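Local coordinates for protein inactive glucansucrase (Lactobacillus reuteri, PDB 5JBD) that is an inactive glucansucrase, a member of glycosyl hydrolase family 70 built round a TIM-type barrel and carrying a bound calcium ion, at residues N272-F277 against T733-H738; T687-A692 against A740-Q745; S551-M556 against N594-V599; N562-N567 against I588-S593. One frame throughout, in Å; residues are numbered along the deposited sequence. Where two conformers were deposited one is given.

Contact 1 of 4, residues N272-F277 against T733-H738; sequences NPDGNF and TIAALH
Gly275 and Ile734 bring their CA atoms within 4.8 Å of each other where a type I beta turn, Asn272 to Gly275, lies against one flank of helix 727-739. An Asx turn shapes the same corner, Asn272 OD1 accepting in its carbonyl plane from Asp274 N. The flat amide of Asn272 rests on the methyl of Ala735, ND2 to CB 3.4 Å. His738 ND1 is shared between two oxygens of Asp274, both close to the ring plane: the backbone O at 3.0 Å, and OD2 at 3.1 Å, which is met from above the carboxylate plane. Both bonds are well bent, with N-H...O angles of 131° and 136°. On the far side of the imidazole, NE2 binds Asp278 OD2, so carboxylates hold both ring nitrogens and probably favour a protonated ring. The loop leads into barrel strand 279-282 and the helix into strand 743-748, neighbours in the eight-stranded parallel barrel. The two branches of Ile734 diverge: CG2 lies against Gly275 CA (3.8 Å) and the carbonyl of Asn276, and CD1 sits over one face of the Phe277 ring, 3.8 Å from its centroid in a CH-pi contact. Asn276 O is buried without a hydrogen-bond partner, 3.2 Å from His738 CE1.

Contact 2 of 4, residues T687-A692 against A740-Q745; sequences TDFWMA and AGLKVQ
Phe689 and Val744 pair in parallel register, flanked by Asp688 with Lys743 and Trp690 with Gln745. Four backbone bonds stitch the strands, running alternately from one to the other: Lys743 N to Thr687 O, Phe689 N to Lys743 O, Gln745 N to Phe689 O and Met691 N to Gln745 O. On the face carrying Phe689, Val744 CG1 fills the angle between Met691, 3.5 Å from its CG and 3.6 Å from its SD, and the carbonyl O of Phe689, at 3.5 Å. Leu742 CD2 comes obliquely to the Phe689 ring, 4.0 Å from CD2. Leu742 CD2 and Met691 CG both border Phe689, Met691 CG at the ring edge, in plane. The opposite face, which also carries Trp690, has a polar pair. Gln745 bends at chi2 (82°) and folds back over the strand pair, so that OE1 lies 3.4 Å from Asp688 CB and NE2 donates to Asp688 OD1 at 2.8 Å. That bond uses the anti lone pair of OD1, with the carboxylate and amide planes 39° apart; OE1 is bonded in turn to Tyr319 OH, and Asp688 OD2 to Thr687 OG1 and His650 ND1. The strands are neighbours in the parallel barrel, linked in a beta-alpha-beta crossover by helix 727-739, whose Leu737 packs on Phe689 and Val744, while strand 652-654 flanks Asp688 and Trp690 and helix 678-683 meets Leu742.

Contact 3 of 4, residues S551-M556 against N594-V599; sequences SVAINM and NGILKV
Ser551 turns OG away from its own backbone N (chi1 -176°), and Lys598 kinks at chi2 and chi3 to carry NZ across to it, where NZ donates at 3.0 Å; the aliphatic CD and CE lie alongside the same hydroxyl. One residue on, Val552 sets CG1 opposite its carbonyl carbon (chi1 -65°), which leaves CG2 to touch Val599 CB at 4.0 Å. The backbones run antiparallel, with Val552-Val599 and Ile554-Leu597 as hydrogen-bonded pairs, and Met556 N to Gly595 O extends the bonding past the strand ends. Ala553, Asn555, Ile596 and Lys598 share the outer face: Ile596 CG2 meets Ala553 CB at 3.7 Å, while its CD1 reaches the amide of Asn555. Where the pair runs out, a water donates both to Asn555 OD1 (2.7 Å) and to Asn594 O (2.6 Å), bridging the two strand ends; Asn555 OD1 also accepts from Gly557 N. Met556 CG leans on Leu597 CB at 4.0 Å. This two-stranded sheet, consistent with part of the beta domain (domain C) that accompanies the barrel in this family, lays its other face on a second sheet: Val552 and Ile554 pack on strand 510-515, Ile554, Met556 and Val599 on 537-542, and Leu597 and Val599 on Trp616 of strand 612-618.

Contact 4 of 4, residues N562-N567 against I588-S593; sequences NQQYRN and ILTTDS
Tyr565 and Thr591 meet at the inner side of an antiparallel strand pair, 564-567 with 588-590, at the margin of the beta domain's larger antiparallel sheet. The methyl CG2 of Thr591 approaches the tyrosine ring obliquely, 3.7 Å from CE1. The Thr591 hydroxyl stands between its own backbone N and carbonyl carbon (chi1 57°), which turns OG1 toward the other segment: it accepts from Gln563 N at 2.8 Å and is bonded as well to His560 O, tying the end of strand 588-590 to the run-in of strand 564-571. Gln564 and Thr590, a non-hydrogen-bonded pair, point the same way on the outer face and lie side by side, CG to OG1 3.9 Å. Ile588 flanks them there, its CG2 4.1 Å from Gln564 CB. Tyr565 and Leu589 bond mutually through their backbones, N to O in both directions, and their side chains go to the inner face, where Pro618 and Trp616 of strand 612-618 touch Tyr565 and Leu589 respectively. Beyond the strand ends, the amide of Asn562 lies near Ser593, ND2 3.5 Å from its CA. Asn562 N donates to Asp592 O at 3.0 Å, from 52° above the carbonyl plane.

Contacts 1 and 2 belong to the barrel, contacts 3 and 4 to the beta domain, and the two pairs do not touch. Contact 2 is the most deeply buried; contact 1 lies outside it, partly buried. Phe277 of contact 1 packs on Val744 of contact 2, and helix 727-739 runs on into strand 743-748 with a probable hydrogen bond from Leu742 N to Leu737 O. Contacts 3 and 4 lie near the surface; Met556 CE packs on Tyr565 CE2 at 3.5 Å. Carboxylates take part in both barrel contacts, Asp274 partly exposed and Asp688 buried. Contact 2 shares backbone pairing with contacts 3 and 4, but parallel rather than antiparallel; in these the side chains add hydroxyl bonds and, in contact 3, a water bridge.

Contact 1 of 4, residues N272-F277 against T733-H738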
loop_
_atom_site.group_PDB
_atom_site.type_symbol
_atom_site.label_atom_id
_atom_site.label_comp_id
_atom_site.label_asym_id
_atom_site.label_seq_id
_atom_site.Cartn_x
_atom_site.Cartn_y
_atom_site.Cartn_z
ATOM N N ASN A 272 16.810 -15.485 -15.369
ATOM C CA ASN A 272 17.904 -16.019 -14.578
ATOM C C ASN A 272 17.360 -17.129 -13.679
ATOM O O ASN A 272 16.460 -16.866 -12.883
ATOM C CB ASN A 272 18.553 -14.941 -13.710
ATOM C CG ASN A 272 19.850 -15.414 -13.088
ATOM O OD1 ASN A 272 19.887 -16.409 -12.372
ATOM N ND2 ASN A 272 20.920 -14.694 -13.356
ATOM N N PRO A 273 17.897 -18.362 -13.804
ATOM C CA PRO A 273 17.327 -19.467 -13.034
ATOM C C PRO A 273 17.516 -19.365 -11.507
ATOM O O PRO A 273 16.883 -20.125 -10.793
ATOM C CB PRO A 273 18.038 -20.707 -13.602
ATOM C CG PRO A 273 19.317 -20.187 -14.158
ATOM C CD PRO A 273 19.033 -18.796 -14.641
ATOM N N ASP A 274 18.386 -18.476 -11.027
ATOM C CA ASP A 274 18.528 -18.213 -9.597
ATOM C C ASP A 274 17.754 -16.950 -9.150
ATOM O O ASP A 274 17.885 -16.523 -8.008
ATOM C CB ASP A 274 20.017 -18.098 -9.238
ATOM C CG ASP A 274 20.262 -18.089 -7.730
ATOM O OD1 ASP A 274 19.716 -18.957 -7.027
ATOM O OD2 ASP A 274 20.978 -17.200 -7.228
ATOM N N GLY A 275 16.925 -16.391 -10.030
ATOM C CA GLY A 275 16.203 -15.155 -9.768
ATOM C C GLY A 275 14.834 -15.403 -9.167
ATOM O O GLY A 275 13.823 -14.999 -9.732
ATOM N N ASN A 276 14.826 -16.031 -7.996
ATOM C CA ASN A 276 13.619 -16.464 -7.323
ATOM C C ASN A 276 13.556 -15.829 -5.933
ATOM O O ASN A 276 14.562 -15.815 -5.222
ATOM C CB ASN A 276 13.676 -17.999 -7.194
ATOM C CG ASN A 276 14.042 -18.709 -8.518
ATOM O OD1 ASN A 276 13.326 -18.630 -9.515
ATOM N ND2 ASN A 276 15.169 -19.414 -8.516
ATOM N N PHE A 277 12.393 -15.300 -5.545
ATOM C CA PHE A 277 12.221 -14.762 -4.206
ATOM C C PHE A 277 12.282 -15.900 -3.160
ATOM O O PHE A 277 11.883 -17.038 -3.446
ATOM C CB PHE A 277 10.917 -13.973 -4.094
ATOM C CG PHE A 277 10.928 -12.675 -4.858
ATOM C CD1 PHE A 277 11.688 -11.595 -4.412
ATOM C CD2 PHE A 277 10.182 -12.517 -6.018
ATOM C CE1 PHE A 277 11.704 -10.392 -5.118
ATOM C CE2 PHE A 277 10.193 -11.319 -6.724
ATOM C CZ PHE A 277 10.953 -10.253 -6.273
ATOM N N THR A 733 18.935 -9.274 -10.907
ATOM C CA THR A 733 19.184 -8.566 -9.647
ATOM C C THR A 733 19.064 -9.500 -8.440
ATOM O O THR A 733 19.923 -9.486 -7.556
ATOM C CB THR A 733 18.242 -7.352 -9.501
ATOM O OG1 THR A 733 18.430 -6.487 -10.630
ATOM C CG2 THR A 733 18.521 -6.579 -8.217
ATOM N N ILE A 734 18.021 -10.335 -8.427
ATOM C CA ILE A 734 17.852 -11.315 -7.344
ATOM C C ILE A 734 19.063 -12.256 -7.288
ATOM O O ILE A 734 19.587 -12.541 -6.201
ATOM C CB ILE A 734 16.533 -12.098 -7.479
ATOM C CG1 ILE A 734 15.352 -11.154 -7.250
ATOM C CG2 ILE A 734 16.477 -13.250 -6.470
ATOM C CD1 ILE A 734 14.021 -11.701 -7.688
ATOM N N ALA A 735 19.509 -12.716 -8.454
ATOM C CA ALA A 735 20.679 -13.614 -8.547
ATOM C C ALA A 735 21.951 -12.946 -8.033
ATOM O O ALA A 735 22.747 -13.579 -7.330
ATOM C CB ALA A 735 20.879 -14.092 -9.970
ATOM N N ALA A 736 22.130 -11.670 -8.382
ATOM C CA ALA A 736 23.276 -10.892 -7.893
ATOM C C ALA A 736 23.265 -10.744 -6.365
ATOM O O ALA A 736 24.300 -10.900 -5.723
ATOM C CB ALA A 736 23.323 -9.524 -8.565
ATOM N N LEU A 737 22.098 -10.480 -5.788
ATOM C CA LEU A 737 21.970 -10.418 -4.330
ATOM C C LEU A 737 22.243 -11.786 -3.694
ATOM O O LEU A 737 22.931 -11.873 -2.681
ATOM C CB LEU A 737 20.587 -9.903 -3.928
ATOM C CG LEU A 737 20.316 -8.441 -4.322
ATOM C CD1 LEU A 737 18.846 -8.109 -4.198
ATOM C CD2 LEU A 737 21.147 -7.477 -3.481
ATOM N N HIS A 738 21.709 -12.852 -4.304
ATOM C CA HIS A 738 22.001 -14.212 -3.855
ATOM C C HIS A 738 23.499 -14.509 -3.894
ATOM O O HIS A 738 24.032 -15.073 -2.947
ATOM C CB HIS A 738 21.268 -15.257 -4.707
ATOM C CG HIS A 738 19.818 -15.406 -4.377
ATOM N ND1 HIS A 738 18.920 -15.951 -5.265
ATOM C CD2 HIS A 738 19.112 -15.111 -3.257
ATOM C CE1 HIS A 738 17.721 -15.966 -4.718
ATOM N NE2 HIS A 738 17.807 -15.453 -3.503
#

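Contact 2 of 4, residues T687-A692 against A740-Q745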
loop_
_atom_site.group_PDB
_atom_site.type_symbol
_atom_site.label_atom_id
_atom_site.label_comp_id
_atom_site.label_asym_id
_atom_site.label_seq_id
_atom_site.Cartn_x
_atom_site.Cartn_y
_atom_site.Cartn_z
ATOM N N THR A 687 21.053 -8.793 5.512
ATOM C CA THR A 687 20.867 -10.217 5.229
ATOM C C THR A 687 19.592 -10.502 4.419
ATOM O O THR A 687 19.505 -11.543 3.759
ATOM C CB THR A 687 20.804 -11.029 6.539
ATOM O OG1 THR A 687 19.644 -10.648 7.277
ATOM C CG2 THR A 687 22.052 -10.823 7.395
ATOM N N ASP A 688 18.621 -9.587 4.476
ATOM C CA ASP A 688 17.305 -9.785 3.889
ATOM C C ASP A 688 16.874 -8.520 3.161
ATOM O O ASP A 688 16.731 -7.458 3.778
ATOM C CB ASP A 688 16.315 -10.158 4.989
ATOM C CG ASP A 688 16.549 -11.571 5.507
ATOM O OD1 ASP A 688 16.074 -12.537 4.858
ATOM O OD2 ASP A 688 17.251 -11.706 6.546
ATOM N N PHE A 689 16.671 -8.646 1.853
ATOM C CA PHE A 689 16.441 -7.498 0.954
ATOM C C PHE A 689 14.965 -7.445 0.591
ATOM O O PHE A 689 14.462 -8.318 -0.134
ATOM C CB PHE A 689 17.337 -7.651 -0.282
ATOM C CG PHE A 689 17.635 -6.357 -1.012
ATOM C CD1 PHE A 689 16.842 -5.945 -2.065
ATOM C CD2 PHE A 689 18.735 -5.578 -0.664
ATOM C CE1 PHE A 689 17.116 -4.768 -2.745
ATOM C CE2 PHE A 689 19.024 -4.398 -1.348
ATOM C CZ PHE A 689 18.212 -3.995 -2.387
ATOM N N TRP A 690 14.260 -6.437 1.108
ATOM C CA TRP A 690 12.845 -6.226 0.829
ATOM C C TRP A 690 12.736 -5.415 -0.466
ATOM O O TRP A 690 13.116 -4.228 -0.525
ATOM C CB TRP A 690 12.144 -5.558 2.025
ATOM C CG TRP A 690 10.795 -4.936 1.828
ATOM C CD1 TRP A 690 9.925 -5.121 0.790
ATOM C CD2 TRP A 690 10.160 -4.003 2.710
ATOM N NE1 TRP A 690 8.793 -4.366 0.968
ATOM C CE2 TRP A 690 8.909 -3.664 2.134
ATOM C CE3 TRP A 690 10.523 -3.419 3.927
ATOM C CZ2 TRP A 690 8.026 -2.751 2.733
ATOM C CZ3 TRP A 690 9.646 -2.520 4.527
ATOM C CH2 TRP A 690 8.407 -2.205 3.936
ATOM N N MET A 691 12.200 -6.066 -1.495
ATOM C CA MET A 691 11.984 -5.442 -2.802
ATOM C C MET A 691 10.563 -4.907 -2.928
ATOM O O MET A 691 9.599 -5.529 -2.473
ATOM C CB MET A 691 12.281 -6.429 -3.929
ATOM C CG MET A 691 13.700 -6.969 -3.860
ATOM S SD MET A 691 14.453 -7.482 -5.416
ATOM C CE MET A 691 14.637 -5.866 -6.165
ATOM N N ALA A 692 10.457 -3.749 -3.569
ATOM C CA ALA A 692 9.182 -3.104 -3.829
ATOM C C ALA A 692 8.209 -4.044 -4.527
ATOM O O ALA A 692 8.640 -4.950 -5.244
ATOM C CB ALA A 692 9.398 -1.859 -4.687
ATOM N N ALA A 740 25.934 -12.427 -3.569
ATOM C CA ALA A 740 26.511 -11.689 -2.440
ATOM C C ALA A 740 26.165 -12.256 -1.051
ATOM O O ALA A 740 26.675 -11.764 -0.050
ATOM C CB ALA A 740 26.094 -10.232 -2.530
ATOM N N GLY A 741 25.284 -13.265 -0.986
ATOM C CA GLY A 741 24.963 -13.977 0.253
ATOM C C GLY A 741 23.672 -13.535 0.936
ATOM O O GLY A 741 23.413 -13.956 2.045
ATOM N N LEU A 742 22.872 -12.693 0.281
ATOM C CA LEU A 742 21.593 -12.217 0.838
ATOM C C LEU A 742 20.450 -13.129 0.438
ATOM O O LEU A 742 20.546 -13.871 -0.555
ATOM C CB LEU A 742 21.257 -10.801 0.324
ATOM C CG LEU A 742 21.977 -9.644 1.025
ATOM C CD1 LEU A 742 23.456 -9.639 0.699
ATOM C CD2 LEU A 742 21.344 -8.299 0.687
ATOM N N LYS A 743 19.359 -13.040 1.188
ATOM C CA LYS A 743 18.065 -13.564 0.763
ATOM C C LYS A 743 17.193 -12.382 0.416
ATOM O O LYS A 743 17.439 -11.268 0.893
ATOM C CB LYS A 743 17.413 -14.405 1.866
ATOM C CG LYS A 743 18.230 -15.639 2.271
ATOM C CD LYS A 743 18.308 -16.670 1.161
ATOM C CE LYS A 743 18.951 -17.959 1.670
ATOM N NZ LYS A 743 20.410 -17.927 1.477
ATOM N N VAL A 744 16.192 -12.621 -0.428
ATOM C CA VAL A 744 15.375 -11.556 -1.000
ATOM C C VAL A 744 13.884 -11.828 -0.796
ATOM O O VAL A 744 13.402 -12.922 -1.110
ATOM C CB VAL A 744 15.652 -11.419 -2.518
ATOM C CG1 VAL A 744 15.042 -10.130 -3.066
ATOM C CG2 VAL A 744 17.150 -11.470 -2.819
ATOM N N GLN A 745 13.146 -10.828 -0.320
ATOM C CA GLN A 745 11.691 -10.937 -0.160
ATOM C C GLN A 745 10.953 -10.030 -1.126
ATOM O O GLN A 745 11.437 -8.958 -1.476
ATOM C CB GLN A 745 11.257 -10.609 1.269
ATOM C CG GLN A 745 11.780 -11.591 2.314
ATOM C CD GLN A 745 13.213 -11.324 2.767
ATOM O OE1 GLN A 745 13.640 -10.172 2.888
ATOM N NE2 GLN A 745 13.970 -12.394 3.003
#

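Contact 3 of 4, residues S551-M556 against N594-V599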
loop_
_atom_site.group_PDB
_atom_site.type_symbol
_atom_site.label_atom_id
_atom_site.label_comp_id
_atom_site.label_asym_id
_atom_site.label_seq_id
_atom_site.Cartn_x
_atom_site.Cartn_y
_atom_site.Cartn_z
ATOM N N SER A 551 29.613 12.990 34.576
ATOM C CA SER A 551 30.198 11.671 34.382
ATOM C C SER A 551 29.124 10.599 34.636
ATOM O O SER A 551 28.246 10.807 35.465
ATOM C CB SER A 551 31.361 11.488 35.342
ATOM O OG SER A 551 32.011 10.254 35.120
ATOM N N VAL A 552 29.186 9.490 33.892
ATOM C CA VAL A 552 28.272 8.358 34.071
ATOM C C VAL A 552 29.053 7.052 34.071
ATOM O O VAL A 552 30.110 6.966 33.451
ATOM C CB VAL A 552 27.185 8.302 32.978
ATOM C CG1 VAL A 552 26.283 9.527 33.076
ATOM C CG2 VAL A 552 27.790 8.212 31.581
ATOM N N ALA A 553 28.497 6.034 34.735
ATOM C CA ALA A 553 29.135 4.730 34.870
ATOM C C ALA A 553 28.288 3.683 34.135
ATOM O O ALA A 553 27.142 3.457 34.515
ATOM C CB ALA A 553 29.262 4.365 36.342
ATOM N N ILE A 554 28.857 3.077 33.090
ATOM C CA ILE A 554 28.167 2.071 32.262
ATOM C C ILE A 554 28.640 0.673 32.645
ATOM O O ILE A 554 29.833 0.413 32.657
ATOM C CB ILE A 554 28.472 2.254 30.749
ATOM C CG1 ILE A 554 28.356 3.720 30.329
ATOM C CG2 ILE A 554 27.569 1.352 29.899
ATOM C CD1 ILE A 554 27.058 4.386 30.725
ATOM N N ASN A 555 27.716 -0.231 32.939
ATOM C CA ASN A 555 28.087 -1.602 33.245
ATOM C C ASN A 555 28.194 -2.444 31.971
ATOM O O ASN A 555 27.178 -2.895 31.428
ATOM C CB ASN A 555 27.097 -2.250 34.209
ATOM C CG ASN A 555 27.531 -3.644 34.624
ATOM O OD1 ASN A 555 28.680 -4.037 34.386
ATOM N ND2 ASN A 555 26.645 -4.382 35.284
ATOM N N MET A 556 29.426 -2.698 31.531
ATOM C CA MET A 556 29.683 -3.542 30.357
ATOM C C MET A 556 29.571 -5.045 30.656
ATOM O O MET A 556 29.465 -5.855 29.725
ATOM C CB MET A 556 31.061 -3.219 29.765
ATOM C CG MET A 556 31.299 -1.733 29.484
ATOM S SD MET A 556 30.068 -0.981 28.391
ATOM C CE MET A 556 30.448 -1.811 26.859
ATOM N N ASN A 594 35.824 -4.256 37.453
ATOM C CA ASN A 594 34.469 -4.799 37.538
ATOM C C ASN A 594 33.704 -4.768 36.216
ATOM O O ASN A 594 32.590 -5.253 36.158
ATOM C CB ASN A 594 33.689 -4.002 38.583
ATOM C CG ASN A 594 34.219 -4.220 39.973
ATOM O OD1 ASN A 594 34.360 -5.349 40.435
ATOM N ND2 ASN A 594 34.529 -3.134 40.639
ATOM N N GLY A 595 34.303 -4.202 35.173
ATOM C CA GLY A 595 33.650 -4.031 33.879
ATOM C C GLY A 595 32.853 -2.743 33.748
ATOM O O GLY A 595 31.986 -2.661 32.899
ATOM N N ILE A 596 33.155 -1.736 34.579
ATOM C CA ILE A 596 32.477 -0.435 34.523
ATOM C C ILE A 596 33.244 0.521 33.620
ATOM O O ILE A 596 34.447 0.682 33.782
ATOM C CB ILE A 596 32.337 0.208 35.927
ATOM C CG1 ILE A 596 31.610 -0.739 36.881
ATOM C CG2 ILE A 596 31.609 1.545 35.837
ATOM C CD1 ILE A 596 30.247 -1.215 36.398
ATOM N N LEU A 597 32.541 1.153 32.681
ATOM C CA LEU A 597 33.117 2.178 31.815
ATOM C C LEU A 597 32.643 3.578 32.238
ATOM O O LEU A 597 31.443 3.829 32.324
ATOM C CB LEU A 597 32.734 1.915 30.352
ATOM C CG LEU A 597 33.543 2.692 29.313
ATOM C CD1 LEU A 597 34.967 2.164 29.252
ATOM C CD2 LEU A 597 32.882 2.625 27.944
ATOM N N LYS A 598 33.597 4.479 32.461
ATOM C CA LYS A 598 33.342 5.851 32.920
ATOM C C LYS A 598 33.348 6.795 31.731
ATOM O O LYS A 598 34.353 6.897 31.043
ATOM C CB LYS A 598 34.466 6.300 33.906
ATOM C CG LYS A 598 34.169 6.078 35.397
ATOM C CD LYS A 598 33.509 7.322 36.007
ATOM C CE LYS A 598 32.264 6.984 36.799
ATOM N NZ LYS A 598 31.494 8.196 37.178
ATOM N N VAL A 599 32.256 7.516 31.515
ATOM C CA VAL A 599 32.102 8.329 30.311
ATOM C C VAL A 599 31.610 9.723 30.698
ATOM O O VAL A 599 30.801 9.861 31.620
ATOM C CB VAL A 599 31.085 7.663 29.325
ATOM C CG1 VAL A 599 30.938 8.484 28.052
ATOM C CG2 VAL A 599 31.515 6.238 28.970
HETATM O O HOH W 1 29.993 -5.367 36.373
#

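Contact 4 of 4, residues N562-N567 against I588-S593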
loop_
_atom_site.group_PDB
_atom_site.type_symbol
_atom_site.label_atom_id
_atom_site.label_comp_id
_atom_site.label_asym_id
_atom_site.label_seq_id
_atom_site.Cartn_x
_atom_site.Cartn_y
_atom_site.Cartn_z
ATOM N N ASN A 562 38.740 -4.716 32.783
ATOM C CA ASN A 562 40.085 -4.341 32.336
ATOM C C ASN A 562 40.206 -4.434 30.814
ATOM O O ASN A 562 41.138 -5.048 30.281
ATOM C CB ASN A 562 41.142 -5.212 33.037
ATOM C CG ASN A 562 41.022 -5.175 34.563
ATOM O OD1 ASN A 562 40.874 -6.215 35.212
ATOM N ND2 ASN A 562 41.057 -3.976 35.132
ATOM N N GLN A 563 39.253 -3.813 30.128
ATOM C CA GLN A 563 39.145 -3.935 28.680
ATOM C C GLN A 563 39.056 -2.595 27.977
ATOM O O GLN A 563 38.346 -1.698 28.426
ATOM C CB GLN A 563 37.936 -4.793 28.315
ATOM C CG GLN A 563 37.878 -5.102 26.826
ATOM C CD GLN A 563 36.883 -6.177 26.459
ATOM O OE1 GLN A 563 36.115 -6.663 27.290
ATOM N NE2 GLN A 563 36.888 -6.552 25.178
ATOM N N GLN A 564 39.759 -2.495 26.846
ATOM C CA GLN A 564 39.782 -1.283 26.026
ATOM C C GLN A 564 38.578 -1.219 25.098
ATOM O O GLN A 564 38.269 -2.199 24.416
ATOM C CB GLN A 564 41.045 -1.253 25.174
ATOM C CG GLN A 564 42.319 -1.309 25.996
ATOM C CD GLN A 564 43.544 -0.974 25.184
ATOM O OE1 GLN A 564 43.571 -1.137 23.962
ATOM N NE2 GLN A 564 44.553 -0.458 25.856
ATOM N N TYR A 565 37.914 -0.062 25.081
ATOM C CA TYR A 565 36.764 0.206 24.211
ATOM C C TYR A 565 37.059 1.379 23.288
ATOM O O TYR A 565 37.666 2.372 23.702
ATOM C CB TYR A 565 35.504 0.463 25.056
ATOM C CG TYR A 565 34.906 -0.826 25.526
ATOM C CD1 TYR A 565 35.408 -1.478 26.635
ATOM C CD2 TYR A 565 33.897 -1.447 24.785
ATOM C CE1 TYR A 565 34.892 -2.685 27.044
ATOM C CE2 TYR A 565 33.372 -2.661 25.176
ATOM C CZ TYR A 565 33.871 -3.276 26.301
ATOM O OH TYR A 565 33.349 -4.467 26.699
ATOM N N ARG A 566 36.636 1.249 22.036
ATOM C CA ARG A 566 36.804 2.287 21.043
ATOM C C ARG A 566 35.579 3.191 21.010
ATOM O O ARG A 566 34.440 2.718 21.054
ATOM C CB ARG A 566 37.015 1.657 19.650
ATOM C CG ARG A 566 37.299 2.684 18.561
ATOM C CD ARG A 566 37.882 2.047 17.307
ATOM N NE ARG A 566 36.886 1.297 16.526
ATOM C CZ ARG A 566 36.188 1.762 15.479
ATOM N NH1 ARG A 566 36.318 3.017 15.036
ATOM N NH2 ARG A 566 35.334 0.953 14.852
ATOM N N ASN A 567 35.833 4.484 20.871
ATOM C CA ASN A 567 34.801 5.502 20.747
ATOM C C ASN A 567 34.282 5.493 19.308
ATOM O O ASN A 567 34.764 6.240 18.446
ATOM C CB ASN A 567 35.410 6.871 21.103
ATOM C CG ASN A 567 34.372 7.960 21.274
ATOM O OD1 ASN A 567 33.215 7.796 20.931
ATOM N ND2 ASN A 567 34.805 9.103 21.819
ATOM N N ILE A 588 39.933 6.019 22.925
ATOM C CA ILE A 588 39.897 4.761 23.680
ATOM C C ILE A 588 39.688 5.057 25.174
ATOM O O ILE A 588 40.324 5.963 25.719
ATOM C CB ILE A 588 41.194 3.924 23.466
ATOM C CG1 ILE A 588 41.271 3.422 22.007
ATOM C CG2 ILE A 588 41.264 2.729 24.425
ATOM C CD1 ILE A 588 42.660 3.019 21.564
ATOM N N LEU A 589 38.798 4.288 25.811
ATOM C CA LEU A 589 38.626 4.280 27.266
ATOM C C LEU A 589 38.703 2.836 27.717
ATOM O O LEU A 589 38.416 1.915 26.928
ATOM C CB LEU A 589 37.273 4.881 27.669
ATOM C CG LEU A 589 37.089 6.385 27.473
ATOM C CD1 LEU A 589 35.649 6.788 27.774
ATOM C CD2 LEU A 589 38.068 7.154 28.352
ATOM N N THR A 590 39.068 2.632 28.977
ATOM C CA THR A 590 39.272 1.288 29.521
ATOM C C THR A 590 38.376 1.054 30.723
ATOM O O THR A 590 38.285 1.919 31.614
ATOM C CB THR A 590 40.744 1.071 29.921
ATOM O OG1 THR A 590 41.575 1.357 28.810
ATOM C CG2 THR A 590 41.010 -0.360 30.357
ATOM N N THR A 591 37.722 -0.109 30.764
ATOM C CA THR A 591 36.894 -0.486 31.914
ATOM C C THR A 591 37.732 -0.768 33.162
ATOM O O THR A 591 38.894 -1.164 33.057
ATOM C CB THR A 591 36.025 -1.747 31.661
ATOM O OG1 THR A 591 36.855 -2.864 31.293
ATOM C CG2 THR A 591 34.986 -1.469 30.585
ATOM N N ASP A 592 37.112 -0.598 34.326
ATOM C CA ASP A 592 37.757 -0.936 35.600
ATOM C C ASP A 592 37.703 -2.449 35.829
ATOM O O ASP A 592 37.240 -3.209 34.960
ATOM C CB ASP A 592 37.169 -0.113 36.773
ATOM C CG ASP A 592 35.739 -0.512 37.152
ATOM O OD1 ASP A 592 35.194 -1.548 36.681
ATOM O OD2 ASP A 592 35.167 0.239 37.965
ATOM N N SER A 593 38.156 -2.894 36.995
ATOM C CA SER A 593 38.267 -4.327 37.259
ATOM C C SER A 593 36.919 -5.023 37.468
ATOM O O SER A 593 36.881 -6.241 37.639
ATOM C CB SER A 593 39.189 -4.564 38.463
ATOM O OG SER A 593 38.604 -4.013 39.631
#